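Local coordinates for putative peptidyl-arginine deiminase (Chlorobium tepidum, PDB 1XKN), which probably hydrolyses the guanidine group of agmatine or of an arginine side chain, as a putative deiminase of the Porphyromonas-type peptidyl-arginine deiminase family, at residues S17-W22 and H86-N91; V53-L58 and E81-H86; N288-N293 and C339-E344. All coordinates share one frame; numbering follows the deposited sequence.

Contact 1 (S17-W22 and H86-N91)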
loop_
_atom_site.group_PDB
_atom_site.type_symbol
_atom_site.label_atom_id
_atom_site.label_comp_id
_atom_site.label_asym_id
_atom_site.label_seq_id
_atom_site.Cartn_x
_atom_site.Cartn_y
_atom_site.Cartn_z
ATOM N N SER A 17 10.479 -7.955 -5.865
ATOM C CA SER A 17 9.922 -7.048 -6.868
ATOM C C SER A 17 8.835 -6.172 -6.261
ATOM O O SER A 17 8.527 -6.269 -5.073
ATOM C CB SER A 17 9.274 -7.847 -7.999
ATOM O OG SER A 17 7.988 -8.318 -7.600
ATOM N N THR A 18 8.268 -5.311 -7.100
ATOM C CA THR A 18 7.145 -4.464 -6.721
ATOM C C THR A 18 6.133 -4.669 -7.837
ATOM O O THR A 18 6.499 -4.704 -9.016
ATOM C CB THR A 18 7.491 -2.964 -6.673
ATOM O OG1 THR A 18 8.410 -2.710 -5.603
ATOM C CG2 THR A 18 6.218 -2.139 -6.438
ATOM N N TRP A 19 4.871 -4.826 -7.461
ATOM C CA TRP A 19 3.805 -5.017 -8.432
ATOM C C TRP A 19 2.987 -3.759 -8.662
ATOM O O TRP A 19 2.778 -2.959 -7.748
ATOM C CB TRP A 19 2.862 -6.134 -7.988
ATOM C CG TRP A 19 3.425 -7.491 -8.217
ATOM C CD1 TRP A 19 4.339 -8.141 -7.444
ATOM C CD2 TRP A 19 3.165 -8.343 -9.339
ATOM N NE1 TRP A 19 4.671 -9.347 -8.017
ATOM C CE2 TRP A 19 3.964 -9.494 -9.182
ATOM C CE3 TRP A 19 2.339 -8.239 -10.467
ATOM C CZ2 TRP A 19 3.961 -10.541 -10.108
ATOM C CZ3 TRP A 19 2.335 -9.282 -11.391
ATOM C CH2 TRP A 19 3.145 -10.417 -11.203
ATOM N N LEU A 20 2.520 -3.609 -9.897
ATOM C CA LEU A 20 1.698 -2.483 -10.315
ATOM C C LEU A 20 0.628 -3.003 -11.264
ATOM O O LEU A 20 0.816 -4.030 -11.919
ATOM C CB LEU A 20 2.534 -1.452 -11.075
ATOM C CG LEU A 20 3.736 -0.803 -10.394
ATOM C CD1 LEU A 20 4.468 0.070 -11.406
ATOM C CD2 LEU A 20 3.268 0.024 -9.208
ATOM N N SER A 21 -0.489 -2.289 -11.331
ATOM C CA SER A 21 -1.579 -2.623 -12.242
ATOM C C SER A 21 -1.720 -1.368 -13.095
ATOM O O SER A 21 -2.252 -0.358 -12.637
ATOM C CB SER A 21 -2.879 -2.905 -11.478
ATOM O OG SER A 21 -2.822 -4.141 -10.784
ATOM N N TRP A 22 -1.214 -1.431 -14.325
ATOM C CA TRP A 22 -1.253 -0.293 -15.237
ATOM C C TRP A 22 -2.658 0.295 -15.340
ATOM O O TRP A 22 -3.637 -0.438 -15.476
ATOM C CB TRP A 22 -0.744 -0.708 -16.618
ATOM C CG TRP A 22 -0.273 0.455 -17.433
ATOM C CD1 TRP A 22 -0.952 1.090 -18.435
ATOM C CD2 TRP A 22 0.953 1.176 -17.261
ATOM N NE1 TRP A 22 -0.228 2.161 -18.892
ATOM C CE2 TRP A 22 0.947 2.238 -18.190
ATOM C CE3 TRP A 22 2.056 1.027 -16.407
ATOM C CZ2 TRP A 22 2.005 3.155 -18.290
ATOM C CZ3 TRP A 22 3.108 1.937 -16.506
ATOM C CH2 TRP A 22 3.072 2.988 -17.443
ATOM N N HIS A 86 2.875 -8.589 -17.392
ATOM C CA HIS A 86 2.070 -9.789 -17.259
ATOM C C HIS A 86 0.677 -9.511 -17.781
ATOM O O HIS A 86 0.079 -8.487 -17.446
ATOM C CB HIS A 86 1.975 -10.225 -15.796
ATOM C CG HIS A 86 3.301 -10.506 -15.168
ATOM N ND1 HIS A 86 4.141 -9.508 -14.722
ATOM C CD2 HIS A 86 3.954 -11.672 -14.955
ATOM C CE1 HIS A 86 5.254 -10.050 -14.262
ATOM N NE2 HIS A 86 5.167 -11.361 -14.392
ATOM N N ARG A 87 0.171 -10.413 -18.616
ATOM C CA ARG A 87 -1.168 -10.257 -19.152
ATOM C C ARG A 87 -2.109 -10.750 -18.066
ATOM O O ARG A 87 -2.427 -11.938 -17.992
ATOM C CB ARG A 87 -1.349 -11.087 -20.427
ATOM C CG ARG A 87 -2.728 -10.923 -21.048
ATOM C CD ARG A 87 -2.913 -11.771 -22.301
ATOM N NE ARG A 87 -2.190 -11.235 -23.451
ATOM C CZ ARG A 87 -2.348 -11.674 -24.698
ATOM N NH1 ARG A 87 -3.205 -12.653 -24.953
ATOM N NH2 ARG A 87 -1.656 -11.128 -25.688
ATOM N N ILE A 88 -2.514 -9.827 -17.201
ATOM C CA ILE A 88 -3.412 -10.119 -16.095
ATOM C C ILE A 88 -4.456 -9.008 -16.055
ATOM O O ILE A 88 -4.135 -7.848 -15.788
ATOM C CB ILE A 88 -2.640 -10.165 -14.753
ATOM C CG1 ILE A 88 -1.660 -11.344 -14.754
ATOM C CG2 ILE A 88 -3.619 -10.294 -13.591
ATOM C CD1 ILE A 88 -0.936 -11.553 -13.431
ATOM N N PRO A 89 -5.725 -9.350 -16.328
ATOM C CA PRO A 89 -6.797 -8.353 -16.321
ATOM C C PRO A 89 -7.032 -7.693 -14.970
ATOM O O PRO A 89 -6.919 -8.328 -13.920
ATOM C CB PRO A 89 -8.010 -9.149 -16.795
ATOM C CG PRO A 89 -7.739 -10.513 -16.269
ATOM C CD PRO A 89 -6.266 -10.697 -16.577
ATOM N N THR A 90 -7.352 -6.406 -15.013
ATOM C CA THR A 90 -7.629 -5.642 -13.809
ATOM C C THR A 90 -8.775 -4.689 -14.119
ATOM O O THR A 90 -9.014 -4.348 -15.280
ATOM C CB THR A 90 -6.410 -4.795 -13.363
ATOM O OG1 THR A 90 -6.173 -3.748 -14.315
ATOM C CG2 THR A 90 -5.165 -5.665 -13.257
ATOM N N ASN A 91 -9.493 -4.279 -13.082
ATOM C CA ASN A 91 -10.592 -3.338 -13.250
ATOM C C ASN A 91 -10.091 -1.952 -12.876
ATOM O O ASN A 91 -10.435 -0.967 -13.530
ATOM C CB ASN A 91 -11.780 -3.721 -12.366
ATOM C CG ASN A 91 -12.359 -5.077 -12.723
ATOM O OD1 ASN A 91 -12.190 -6.047 -11.990
ATOM N ND2 ASN A 91 -13.038 -5.150 -13.867
HETATM O O HOH W 1 -3.862 -3.130 -15.555
HETATM O O HOH W 2 -5.730 -0.686 -13.797
#
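Trp19 and His86 meet ring to ring. CH2 of Trp19 stands over the centre of one imidazole face and comes within 3.7 Å of His86 CE1; with the planes at 38° the pair is oblique. Trp19 CG lies beside its own backbone N (chi1 -77°), and the indole extends its six-membered ring toward His86. A carbon contact adds to this: Trp19 CZ3 lies 4.5 Å from Ile88 CD1, which meets the indole obliquely.

No hydrogen bond links the segments directly, which fits their places in the mixed four-stranded sheet: strands 15-21 and 83-87 flank strand 52-57, and the indole touches Asn54 and Asn56 of that middle strand. Helix 131-144 supplies Val140 and Gln144 against Trp19, and Arg139 against Ile88.

Past the strand ends, Thr90 presents its two branches differently. Its methyl CG2 packs 3.7 Å from Ser21 OG, a hydroxyl hydrogen-bonded to His98 and Asn56. Its OG1 is joined to Trp22 O by two waters. The water 1 oxygen is 2.7 Å from Trp22 O, to which it donates, and 2.7 Å from Thr90 OG1, from which it accepts; water 2 donates to both, its oxygen 2.7 Å from Trp22 O and 3.1 Å from Thr90 OG1.

Contact 2 (V53-L58 and E81-H86)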
loop_
_atom_site.group_PDB
_atom_site.type_symbol
_atom_site.label_atom_id
_atom_site.label_comp_id
_atom_site.label_asym_id
_atom_site.label_seq_id
_atom_site.Cartn_x
_atom_site.Cartn_y
_atom_site.Cartn_z
ATOM N N VAL A 53 10.208 -4.839 -11.503
ATOM C CA VAL A 53 8.876 -4.248 -11.495
ATOM C C VAL A 53 7.961 -5.130 -12.339
ATOM O O VAL A 53 8.182 -5.303 -13.538
ATOM C CB VAL A 53 8.887 -2.824 -12.097
ATOM C CG1 VAL A 53 7.518 -2.184 -11.949
ATOM C CG2 VAL A 53 9.954 -1.980 -11.414
ATOM N N ASN A 54 6.949 -5.708 -11.699
ATOM C CA ASN A 54 5.987 -6.564 -12.382
ATOM C C ASN A 54 4.738 -5.737 -12.633
ATOM O O ASN A 54 4.117 -5.245 -11.691
ATOM C CB ASN A 54 5.656 -7.783 -11.515
ATOM C CG ASN A 54 6.822 -8.746 -11.396
ATOM O OD1 ASN A 54 7.320 -9.015 -10.299
ATOM N ND2 ASN A 54 7.263 -9.271 -12.528
ATOM N N ILE A 55 4.369 -5.585 -13.902
ATOM C CA ILE A 55 3.212 -4.772 -14.262
ATOM C C ILE A 55 2.091 -5.557 -14.929
ATOM O O ILE A 55 2.317 -6.278 -15.901
ATOM C CB ILE A 55 3.630 -3.626 -15.210
ATOM C CG1 ILE A 55 4.747 -2.804 -14.557
ATOM C CG2 ILE A 55 2.422 -2.752 -15.540
ATOM C CD1 ILE A 55 5.222 -1.632 -15.386
ATOM N N ASN A 56 0.877 -5.405 -14.406
ATOM C CA ASN A 56 -0.282 -6.083 -14.968
ATOM C C ASN A 56 -0.894 -5.222 -16.066
ATOM O O ASN A 56 -1.173 -4.040 -15.858
ATOM C CB ASN A 56 -1.349 -6.339 -13.898
ATOM C CG ASN A 56 -0.872 -7.251 -12.797
ATOM O OD1 ASN A 56 -0.261 -8.285 -13.054
ATOM N ND2 ASN A 56 -1.174 -6.883 -11.557
ATOM N N VAL A 57 -1.089 -5.822 -17.234
ATOM C CA VAL A 57 -1.696 -5.134 -18.365
ATOM C C VAL A 57 -2.762 -6.053 -18.953
ATOM O O VAL A 57 -2.704 -7.272 -18.780
ATOM C CB VAL A 57 -0.658 -4.786 -19.454
ATOM C CG1 VAL A 57 0.304 -3.726 -18.933
ATOM C CG2 VAL A 57 0.105 -6.036 -19.866
ATOM N N LEU A 58 -3.731 -5.470 -19.648
ATOM C CA LEU A 58 -4.830 -6.235 -20.235
ATOM C C LEU A 58 -4.504 -6.893 -21.567
ATOM O O LEU A 58 -5.035 -7.955 -21.887
ATOM C CB LEU A 58 -6.043 -5.323 -20.439
ATOM C CG LEU A 58 -6.709 -4.721 -19.203
ATOM C CD1 LEU A 58 -7.746 -3.688 -19.628
ATOM C CD2 LEU A 58 -7.352 -5.825 -18.396
ATOM N N GLU A 81 15.203 -4.322 -18.634
ATOM C CA GLU A 81 15.096 -5.746 -18.318
ATOM C C GLU A 81 14.412 -6.000 -16.980
ATOM O O GLU A 81 13.894 -7.090 -16.746
ATOM C CB GLU A 81 16.478 -6.406 -18.284
ATOM C CG GLU A 81 17.193 -6.496 -19.628
ATOM C CD GLU A 81 17.624 -5.145 -20.148
ATOM O OE1 GLU A 81 18.144 -4.342 -19.348
ATOM O OE2 GLU A 81 17.457 -4.891 -21.360
ATOM N N ARG A 82 14.413 -4.996 -16.110
ATOM C CA ARG A 82 13.811 -5.129 -14.792
ATOM C C ARG A 82 12.299 -4.949 -14.791
ATOM O O ARG A 82 11.632 -5.298 -13.818
ATOM C CB ARG A 82 14.445 -4.130 -13.827
ATOM C CG ARG A 82 15.951 -4.297 -13.677
ATOM C CD ARG A 82 16.516 -3.242 -12.751
ATOM N NE ARG A 82 17.966 -3.339 -12.622
ATOM C CZ ARG A 82 18.700 -2.522 -11.871
ATOM N NH1 ARG A 82 18.117 -1.551 -11.180
ATOM N NH2 ARG A 82 20.017 -2.677 -11.813
ATOM N N ILE A 83 11.752 -4.404 -15.873
ATOM C CA ILE A 83 10.312 -4.208 -15.950
ATOM C C ILE A 83 9.682 -5.344 -16.749
ATOM O O ILE A 83 9.854 -5.446 -17.965
ATOM C CB ILE A 83 9.975 -2.840 -16.575
ATOM C CG1 ILE A 83 10.566 -1.731 -15.698
ATOM C CG2 ILE A 83 8.465 -2.679 -16.706
ATOM C CD1 ILE A 83 10.317 -0.327 -16.188
ATOM N N VAL A 84 8.967 -6.207 -16.035
ATOM C CA VAL A 84 8.319 -7.372 -16.625
ATOM C C VAL A 84 6.801 -7.213 -16.676
ATOM O O VAL A 84 6.157 -6.948 -15.655
ATOM C CB VAL A 84 8.645 -8.646 -15.811
ATOM C CG1 VAL A 84 8.053 -9.865 -16.488
ATOM C CG2 VAL A 84 10.154 -8.791 -15.658
ATOM N N PHE A 85 6.230 -7.389 -17.865
ATOM C CA PHE A 85 4.784 -7.270 -18.047
ATOM C C PHE A 85 4.072 -8.609 -17.966
ATOM O O PHE A 85 4.589 -9.633 -18.412
ATOM C CB PHE A 85 4.466 -6.612 -19.394
ATOM C CG PHE A 85 4.908 -5.185 -19.482
ATOM C CD1 PHE A 85 6.222 -4.870 -19.802
ATOM C CD2 PHE A 85 4.024 -4.155 -19.179
ATOM C CE1 PHE A 85 6.652 -3.546 -19.815
ATOM C CE2 PHE A 85 4.444 -2.828 -19.189
ATOM C CZ PHE A 85 5.762 -2.523 -19.505
ATOM N N HIS A 86 2.875 -8.589 -17.392
ATOM C CA HIS A 86 2.070 -9.789 -17.259
ATOM C C HIS A 86 0.677 -9.511 -17.781
ATOM O O HIS A 86 0.079 -8.487 -17.446
ATOM C CB HIS A 86 1.975 -10.225 -15.796
ATOM C CG HIS A 86 3.301 -10.506 -15.168
ATOM N ND1 HIS A 86 4.141 -9.508 -14.722
ATOM C CD2 HIS A 86 3.954 -11.672 -14.955
ATOM C CE1 HIS A 86 5.254 -10.050 -14.262
ATOM N NE2 HIS A 86 5.167 -11.361 -14.392
#
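Ile55 and Phe85 each hold CG beside the backbone N (Ile55 CG1 at chi1 -55°, Phe85 CG at -66°), and the two side chains run next to each other in the same direction. Ile55 CB lies 4.0 Å from Phe85 CD2, and its extended chain carries CD1 to within 3.7 Å of Ile83 CG2. Val57 approaches the same aromatic ring differently: its CG1 sits at the ring edge, near the plane, 3.8 Å from Phe85 CD2. With Val53, these residues form one apolar face of the sheet. Helix 60-73 packs on it, Ala66 and Arg67 touching Phe85 and Leu70 touching Ile83, and helix 36-50 adds Ser48 against Val53 and Ile83 and Leu47 against Val53. Strand 52-57, helix 60-73 and strand 83-87 make a beta-alpha-beta unit whose two strands pair in parallel, their N-to-C directions 28° apart.

Val53 N, Ile55 N and Val57 N donate to Arg82 O, Val84 O and His86 O, while Val84 N and His86 N donate to Val53 O and Ile55 O. The first of these bonds is almost straight, Val53 N lying 2.8 Å from Arg82 O.

The other face carries Asn54, Asn56 and His86, with Val84 among them. Asn54 CB lies 3.6 Å from His86 CE1, the amide and ring planes steeply inclined, and Asn54 OD1 bonds to Ser17 OG. Asn56 OD1 approaches His86 CB at 4.0 Å, and its ND2 bonds to Ser21 OG. Ile55 O lies in the plane of the imidazole, at its edge, 3.9 Å from His86 ND1.

The chemistry thus largely divides by face: carbon packing joins the strands to the helices, whereas on the reverse both asparagines spend an amide atom on a serine of strand 15-21, reinforcing the backbone pairing with that strand.

Contact 3 (N288-N293 and C339-E344)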
loop_
_atom_site.group_PDB
_atom_site.type_symbol
_atom_site.label_atom_id
_atom_site.label_comp_id
_atom_site.label_asym_id
_atom_site.label_seq_id
_atom_site.Cartn_x
_atom_site.Cartn_y
_atom_site.Cartn_z
ATOM N N ASN A 288 1.060 8.112 2.334
ATOM C CA ASN A 288 0.835 7.143 1.272
ATOM C C ASN A 288 2.097 6.957 0.428
ATOM O O ASN A 288 2.048 6.964 -0.802
ATOM C CB ASN A 288 -0.346 7.590 0.396
ATOM C CG ASN A 288 -1.094 6.415 -0.220
ATOM O OD1 ASN A 288 -1.715 5.614 0.487
ATOM N ND2 ASN A 288 -1.029 6.303 -1.537
ATOM N N PHE A 289 3.223 6.782 1.112
ATOM C CA PHE A 289 4.516 6.572 0.469
ATOM C C PHE A 289 4.759 5.072 0.327
ATOM O O PHE A 289 4.061 4.260 0.936
ATOM C CB PHE A 289 5.642 7.200 1.309
ATOM C CG PHE A 289 5.782 6.613 2.698
ATOM C CD1 PHE A 289 6.462 5.414 2.903
ATOM C CD2 PHE A 289 5.227 7.260 3.799
ATOM C CE1 PHE A 289 6.587 4.870 4.183
ATOM C CE2 PHE A 289 5.344 6.727 5.083
ATOM C CZ PHE A 289 6.025 5.527 5.278
ATOM N N TYR A 290 5.742 4.701 -0.487
ATOM C CA TYR A 290 6.066 3.294 -0.671
ATOM C C TYR A 290 7.545 3.063 -0.399
ATOM O O TYR A 290 8.399 3.799 -0.902
ATOM C CB TYR A 290 5.735 2.843 -2.098
ATOM C CG TYR A 290 6.143 1.412 -2.382
ATOM C CD1 TYR A 290 5.566 0.348 -1.682
ATOM C CD2 TYR A 290 7.104 1.118 -3.347
ATOM C CE1 TYR A 290 5.934 -0.972 -1.940
ATOM C CE2 TYR A 290 7.482 -0.203 -3.613
ATOM C CZ TYR A 290 6.894 -1.237 -2.910
ATOM O OH TYR A 290 7.263 -2.535 -3.178
ATOM N N ILE A 291 7.847 2.043 0.400
ATOM C CA ILE A 291 9.231 1.713 0.718
ATOM C C ILE A 291 9.715 0.651 -0.267
ATOM O O ILE A 291 9.141 -0.434 -0.336
ATOM C CB ILE A 291 9.367 1.127 2.145
ATOM C CG1 ILE A 291 8.768 2.084 3.178
ATOM C CG2 ILE A 291 10.841 0.871 2.457
ATOM C CD1 ILE A 291 8.473 1.412 4.517
ATOM N N ALA A 292 10.748 0.973 -1.042
ATOM C CA ALA A 292 11.331 0.029 -1.997
ATOM C C ALA A 292 12.704 -0.360 -1.453
ATOM O O ALA A 292 13.108 0.132 -0.401
ATOM C CB ALA A 292 11.464 0.678 -3.371
ATOM N N ASN A 293 13.432 -1.223 -2.157
ATOM C CA ASN A 293 14.742 -1.648 -1.673
ATOM C C ASN A 293 15.765 -0.528 -1.511
ATOM O O ASN A 293 16.398 -0.410 -0.464
ATOM C CB ASN A 293 15.328 -2.736 -2.583
ATOM C CG ASN A 293 14.613 -4.066 -2.447
ATOM O OD1 ASN A 293 13.756 -4.245 -1.578
ATOM N ND2 ASN A 293 14.971 -5.017 -3.304
ATOM N N CYS A 339 -1.021 3.240 -2.645
ATOM C CA CYS A 339 -2.229 2.597 -3.150
ATOM C C CYS A 339 -2.046 1.851 -4.466
ATOM O O CYS A 339 -2.734 0.868 -4.721
ATOM C CB CYS A 339 -3.342 3.634 -3.325
ATOM S SG CYS A 339 -3.929 4.385 -1.798
ATOM N N VAL A 340 -1.122 2.306 -5.305
ATOM C CA VAL A 340 -0.927 1.657 -6.599
ATOM C C VAL A 340 0.205 0.636 -6.640
ATOM O O VAL A 340 0.529 0.096 -7.699
ATOM C CB VAL A 340 -0.707 2.708 -7.720
ATOM C CG1 VAL A 340 -1.919 3.617 -7.808
ATOM C CG2 VAL A 340 0.558 3.521 -7.452
ATOM N N THR A 341 0.789 0.352 -5.485
ATOM C CA THR A 341 1.896 -0.595 -5.412
ATOM C C THR A 341 1.649 -1.730 -4.434
ATOM O O THR A 341 0.761 -1.660 -3.592
ATOM C CB THR A 341 3.173 0.113 -4.922
ATOM O OG1 THR A 341 2.917 0.704 -3.637
ATOM C CG2 THR A 341 3.592 1.205 -5.885
ATOM N N HIS A 342 2.429 -2.793 -4.581
ATOM C CA HIS A 342 2.399 -3.897 -3.639
ATOM C C HIS A 342 3.708 -4.626 -3.772
ATOM O O HIS A 342 4.064 -5.127 -4.840
ATOM C CB HIS A 342 1.244 -4.876 -3.843
ATOM C CG HIS A 342 0.887 -5.611 -2.590
ATOM N ND1 HIS A 342 1.795 -6.383 -1.895
ATOM C CD2 HIS A 342 -0.244 -5.601 -1.846
ATOM C CE1 HIS A 342 1.240 -6.809 -0.774
ATOM N NE2 HIS A 342 0.004 -6.347 -0.720
ATOM N N GLU A 343 4.439 -4.661 -2.673
ATOM C CA GLU A 343 5.721 -5.316 -2.672
ATOM C C GLU A 343 5.589 -6.825 -2.739
ATOM O O GLU A 343 4.539 -7.397 -2.433
ATOM C CB GLU A 343 6.504 -4.935 -1.409
ATOM C CG GLU A 343 5.951 -5.518 -0.101
ATOM C CD GLU A 343 4.779 -4.740 0.476
ATOM O OE1 GLU A 343 4.274 -3.807 -0.183
ATOM O OE2 GLU A 343 4.352 -5.066 1.605
ATOM N N GLU A 344 6.667 -7.455 -3.180
ATOM C CA GLU A 344 6.756 -8.903 -3.211
ATOM C C GLU A 344 8.002 -9.150 -2.379
ATOM O O GLU A 344 9.115 -8.896 -2.834
ATOM C CB GLU A 344 6.989 -9.465 -4.612
ATOM C CG GLU A 344 7.312 -10.964 -4.537
ATOM C CD GLU A 344 7.634 -11.614 -5.870
ATOM O OE1 GLU A 344 8.036 -12.798 -5.855
ATOM O OE2 GLU A 344 7.484 -10.955 -6.920
#
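Thr341 lies over one face of the Tyr290 ring in a CH-pi contact, its CB 4.0 Å from the ring centroid and 11° off the normal. The segments carry outermost strands of two different sheets, 290-291 and 342-345, and no clear backbone hydrogen bond joins them; side chains make the contact. Thr341 OG1 comes closer still, 3.3 Å from Tyr290 CD1.

At the far end of the ring Tyr290 OH presses on Glu343 CB at 3.1 Å. Glu343 folds back through a bend at chi2 (-81°), which places OE1 in the ring plane at the edge, 3.7 Å from Tyr290 CE1. Away from that group, at the start of both segments, the Asn288 side chain packs on Cys339, CG to SG 3.8 Å.

A second shell fixes these groups. Tyr290 OH is hydrogen-bonded to Thr18 OG1, Thr341 OG1 to the backbone O of Ile337, and Glu343 OE1 forms a salt bridge with Arg96. Arg96 also touches both Tyr290 and His342. The CA-CB bond of His342 points away from the 288-293 segment, and ND1 donates to a lone pair of Glu343 O, 3.0 Å away and nearly straight at 164°, with that oxygen in the imidazole plane.

How the contacts relate
Contacts 1 and 2 have centres about 7 Å apart, share His86 and lie in one mixed sheet ordered 83-87, 52-57, 15-21, 342-345. Contact 2 pairs the first two strands, contact 1 spans from first to third, and contact 3 sets the 339-344 segment, which runs into the fourth strand, against the separate sheet of strand 290-291. Its centre is about 14 Å from that of contact 1 and 15 Å from that of contact 2. Along the chain, contact 2 nests inside contact 1, and contact 3 follows both. Strand 15-21, part of contact 1, also bonds to the other two, with Trp19 N 2.8 Å from His342 O and Leu20 O 2.8 Å from Asn56 N, tying late chain to early chain.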